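Local coordinates for protein putative drug/sodium antiporter (Escherichia coli, PDB 4Z3N) that probably exports xenobiotic compounds across the bacterial cell membrane as an antiporter of the MATE family, and has been linked to transport of the genotoxin colibactin, at residues A[261-264]-A[265-268]; A[116-119]-A[120-124]. One frame throughout, in Å; residues are numbered along the deposited sequence.

Contact 1 of 2, residues A[261-264]-A[265-268]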
loop_
_atom_site.group_PDB
_atom_site.type_symbol
_atom_site.label_atom_id
_atom_site.label_comp_id
_atom_site.label_asym_id
_atom_site.label_seq_id
_atom_site.Cartn_x
_atom_site.Cartn_y
_atom_site.Cartn_z
ATOM N N MET A 261 9.920 -9.303 1.394
ATOM C CA MET A 261 9.827 -9.561 -0.026
ATOM C C MET A 261 8.493 -10.179 -0.405
ATOM O O MET A 261 8.053 -10.052 -1.546
ATOM C CB MET A 261 10.978 -10.435 -0.478
ATOM C CG MET A 261 12.129 -9.601 -0.978
ATOM S SD MET A 261 13.499 -10.656 -1.442
ATOM C CE MET A 261 14.743 -9.413 -1.784
ATOM N N ALA A 262 7.850 -10.841 0.550
ATOM C CA ALA A 262 6.509 -11.348 0.326
ATOM C C ALA A 262 5.579 -10.155 0.088
ATOM O O ALA A 262 4.662 -10.213 -0.716
ATOM C CB ALA A 262 6.044 -12.203 1.508
ATOM N N GLN A 263 5.861 -9.056 0.776
ATOM C CA GLN A 263 5.044 -7.852 0.690
ATOM C C GLN A 263 5.156 -7.242 -0.695
ATOM O O GLN A 263 4.188 -6.714 -1.233
ATOM C CB GLN A 263 5.469 -6.833 1.750
ATOM C CG GLN A 263 4.599 -5.575 1.805
ATOM C CD GLN A 263 3.216 -5.829 2.376
ATOM O OE1 GLN A 263 2.863 -6.959 2.698
ATOM N NE2 GLN A 263 2.429 -4.769 2.509
ATOM N N MET A 264 6.356 -7.320 -1.261
ATOM C CA MET A 264 6.611 -6.835 -2.605
ATOM C C MET A 264 5.960 -7.746 -3.634
ATOM O O MET A 264 5.435 -7.295 -4.641
ATOM C CB MET A 264 8.106 -6.745 -2.852
ATOM C CG MET A 264 8.803 -5.857 -1.880
ATOM S SD MET A 264 10.562 -5.985 -2.172
ATOM C CE MET A 264 11.240 -5.320 -0.638
ATOM N N LEU A 265 6.003 -9.040 -3.366
ATOM C CA LEU A 265 5.419 -10.006 -4.261
ATOM C C LEU A 265 3.907 -9.801 -4.355
ATOM O O LEU A 265 3.296 -10.002 -5.408
ATOM C CB LEU A 265 5.753 -11.406 -3.771
ATOM C CG LEU A 265 5.527 -12.521 -4.778
ATOM C CD1 LEU A 265 6.359 -12.251 -6.038
ATOM C CD2 LEU A 265 5.867 -13.861 -4.125
ATOM N N MET A 266 3.309 -9.397 -3.239
ATOM C CA MET A 266 1.873 -9.159 -3.156
ATOM C C MET A 266 1.446 -7.879 -3.894
ATOM O O MET A 266 0.377 -7.840 -4.487
ATOM C CB MET A 266 1.437 -9.100 -1.688
ATOM C CG MET A 266 1.386 -10.469 -1.013
ATOM S SD MET A 266 0.885 -10.422 0.733
ATOM C CE MET A 266 2.454 -10.093 1.527
ATOM N N GLN A 267 2.271 -6.837 -3.835
ATOM C CA GLN A 267 2.038 -5.631 -4.615
ATOM C C GLN A 267 2.009 -6.010 -6.083
ATOM O O GLN A 267 1.187 -5.523 -6.871
ATOM C CB GLN A 267 3.143 -4.603 -4.406
ATOM C CG GLN A 267 3.635 -4.478 -3.012
ATOM C CD GLN A 267 2.749 -3.600 -2.198
ATOM O OE1 GLN A 267 1.538 -3.827 -2.116
ATOM N NE2 GLN A 267 3.333 -2.560 -1.605
ATOM N N LEU A 268 2.947 -6.881 -6.437
ATOM C CA LEU A 268 3.115 -7.317 -7.799
ATOM C C LEU A 268 1.834 -8.003 -8.279
ATOM O O LEU A 268 1.236 -7.584 -9.271
ATOM C CB LEU A 268 4.330 -8.236 -7.892
ATOM C CG LEU A 268 4.965 -8.522 -9.245
ATOM C CD1 LEU A 268 5.066 -7.250 -10.088
ATOM C CD2 LEU A 268 6.344 -9.150 -9.022
#
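Ala262 and Met266 meet one turn apart on a transmembrane alpha-helix of the MATE fold, a compact example of i to i+4 packing in which one helical face is buried and another more exposed. Four successive backbone bonds build the turn, from Leu265 N to Met261 O (2.9 Å) through to Leu268 N on Met264 O (3.1 Å). On the buried face Met266 leaves its backbone with CG opposite the carbonyl carbon and then bends at the sulfur (chi3 -85°). This turn of the thioether carries CE back over the preceding residues, where it lies 4.2 Å from Ala262 CB. The side chain of Met266 runs at about a right angle to that of Gln263, whose bend at chi2 (71°) swings OE1 toward the Met266 methyl. The same face is closed by Pro402, Ser405, Val406 and Thr409 of helix 402-413. Buried Met264 serves a different neighbour, reaching out extended to Ile84 and Phe122. The contrast lies with Leu265 and Leu268, whose side chains stand on the exposed flank, which in a predicted membrane span is consistent with a lipid-facing surface. Between the two extremes sit the partly exposed glutamines. Gln267 rests against Ala83 and Asn86, with a bound monoolein close by. Gln263 is tied at both ends of its amide, since OE1 accepts from Gln397 NE2 and NE2 donates to Asn86 OD1, which should fix the rotation of the group. Beside that held oxygen lies the Met266 methyl, with CE 3.4 Å from Gln263 OE1.

Contact 2 of 2, residues A[116-119]-A[120-124]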
loop_
_atom_site.group_PDB
_atom_site.type_symbol
_atom_site.label_atom_id
_atom_site.label_comp_id
_atom_site.label_asym_id
_atom_site.label_seq_id
_atom_site.Cartn_x
_atom_site.Cartn_y
_atom_site.Cartn_z
ATOM N N ILE A 116 18.447 -1.421 8.177
ATOM C CA ILE A 116 19.184 -0.405 7.442
ATOM C C ILE A 116 20.044 -1.013 6.327
ATOM O O ILE A 116 20.059 -0.495 5.196
ATOM C CB ILE A 116 20.051 0.429 8.412
ATOM C CG1 ILE A 116 19.149 1.370 9.212
ATOM C CG2 ILE A 116 21.104 1.244 7.664
ATOM C CD1 ILE A 116 19.820 1.995 10.406
ATOM N N ILE A 117 20.741 -2.107 6.639
ATOM C CA ILE A 117 21.627 -2.775 5.679
ATOM C C ILE A 117 20.856 -3.308 4.470
ATOM O O ILE A 117 21.305 -3.203 3.323
ATOM C CB ILE A 117 22.395 -3.943 6.341
ATOM C CG1 ILE A 117 23.469 -3.404 7.291
ATOM C CG2 ILE A 117 23.026 -4.863 5.291
ATOM C CD1 ILE A 117 24.289 -4.477 7.959
ATOM N N ILE A 118 19.692 -3.882 4.743
ATOM C CA ILE A 118 18.827 -4.400 3.696
ATOM C C ILE A 118 18.364 -3.260 2.787
ATOM O O ILE A 118 18.343 -3.377 1.560
ATOM C CB ILE A 118 17.620 -5.150 4.314
ATOM C CG1 ILE A 118 18.048 -6.562 4.733
ATOM C CG2 ILE A 118 16.458 -5.228 3.338
ATOM C CD1 ILE A 118 17.102 -7.241 5.716
ATOM N N ALA A 119 18.005 -2.146 3.412
ATOM C CA ALA A 119 17.575 -0.957 2.699
ATOM C C ALA A 119 18.703 -0.431 1.822
ATOM O O ALA A 119 18.472 0.067 0.724
ATOM C CB ALA A 119 17.122 0.117 3.688
ATOM N N LEU A 120 19.932 -0.538 2.318
ATOM C CA LEU A 120 21.083 -0.058 1.574
ATOM C C LEU A 120 21.312 -0.874 0.293
ATOM O O LEU A 120 21.371 -0.304 -0.808
ATOM C CB LEU A 120 22.325 -0.077 2.462
ATOM C CG LEU A 120 23.666 0.388 1.870
ATOM C CD1 LEU A 120 23.576 1.742 1.185
ATOM C CD2 LEU A 120 24.685 0.427 2.991
ATOM N N PHE A 121 21.428 -2.199 0.430
ATOM C CA PHE A 121 21.667 -3.074 -0.727
ATOM C C PHE A 121 20.560 -2.967 -1.766
ATOM O O PHE A 121 20.785 -3.082 -2.974
ATOM C CB PHE A 121 21.806 -4.528 -0.284
ATOM C CG PHE A 121 23.200 -4.912 0.103
ATOM C CD1 PHE A 121 23.740 -4.501 1.309
ATOM C CD2 PHE A 121 23.974 -5.695 -0.737
ATOM C CE1 PHE A 121 25.039 -4.868 1.673
ATOM C CE2 PHE A 121 25.270 -6.063 -0.377
ATOM C CZ PHE A 121 25.798 -5.652 0.834
ATOM N N PHE A 122 19.345 -2.769 -1.280
ATOM C CA PHE A 122 18.214 -2.615 -2.165
ATOM C C PHE A 122 18.397 -1.331 -2.961
ATOM O O PHE A 122 18.092 -1.301 -4.145
ATOM C CB PHE A 122 16.893 -2.619 -1.380
ATOM C CG PHE A 122 16.073 -3.862 -1.586
ATOM C CD1 PHE A 122 15.223 -3.974 -2.681
ATOM C CD2 PHE A 122 16.153 -4.917 -0.691
ATOM C CE1 PHE A 122 14.463 -5.123 -2.880
ATOM C CE2 PHE A 122 15.401 -6.074 -0.877
ATOM C CZ PHE A 122 14.552 -6.179 -1.971
ATOM N N ALA A 123 18.935 -0.290 -2.333
ATOM C CA ALA A 123 19.143 0.987 -3.039
ATOM C C ALA A 123 20.264 0.901 -4.091
ATOM O O ALA A 123 20.141 1.428 -5.191
ATOM C CB ALA A 123 19.435 2.120 -2.038
ATOM N N ILE A 124 21.355 0.231 -3.730
ATOM C CA ILE A 124 22.461 -0.040 -4.650
ATOM C C ILE A 124 22.048 -0.881 -5.868
ATOM O O ILE A 124 22.279 -0.497 -7.010
ATOM C CB ILE A 124 23.610 -0.775 -3.937
ATOM C CG1 ILE A 124 24.188 0.078 -2.807
ATOM C CG2 ILE A 124 24.681 -1.166 -4.937
ATOM C CD1 ILE A 124 25.262 -0.642 -1.987
#
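Ile117 carries its CG1 branch opposite the carbonyl carbon (chi1 -72°), which leaves the CG2 methyl pointing toward the C-terminal end of the helix to meet Phe121 one turn later. Ile118 repeats the choice (chi1 -80°) and offers its own CG2 to Phe122. The result illustrates how beta-branched residues in an alpha-helix pair with aromatic ones at i+4: in each couple the two side chains lie next to each other and head the same way. The Ile117 methyl touches the CD1-CE1 side of its ring, with CG2 4.1 Å from Phe121 CD1. In the second couple an ortho carbon is again the meeting point, Ile118 CG2 lying 4.1 Å from Phe122 CD2. Each ring also turns an edge to the carbonyl of its partner, whose oxygen lies close to the ring plane; Ile117 O is 3.4 Å from Phe121 CD1, and Ile118 O is 3.5 Å from Phe122 CD2. The same two oxygens accept the main-chain N-H groups of Phe121 and Phe122, and the first of these bonds is nearly straight (172° at the hydrogen). Ile117 and Phe121 occupy an exposed strip of this predicted membrane span, as does Leu120, whereas Ile118 and Ala119 are buried. Three helices pack against the span: Ile117 and Ile118 touch Tyr253 and Phe256 of helix 250-284, Phe122 and Ala119 reach Ile84 and Ile88 of helix 75-101, and Ala119 meets Met166 and Val170, and Ala123 Val162, of helix 162-177, the small side chains being consistent with close approach.

How the contacts relate
Contact 2 closes before contact 1 opens along the chain, and the two belong to the first and second MatE regions of the sequence respectively, yet the helices that carry them pack directly against each other. Their centres are about 17 Å apart, and the Phe122 ring is where they touch: its CZ lies 3.7 Å from Met264 CE, and Met261 CE also packs near Phe122 CZ. The two methionines lie on the same helix, 250-284. Ile84 of helix 75-101 touches both Phe122 and Met264, so a third helix completes the junction. A bound monoolein lies about 4 Å from the Gln267 side chain, and the nearest to the Phe122 side chain is about 7 Å away.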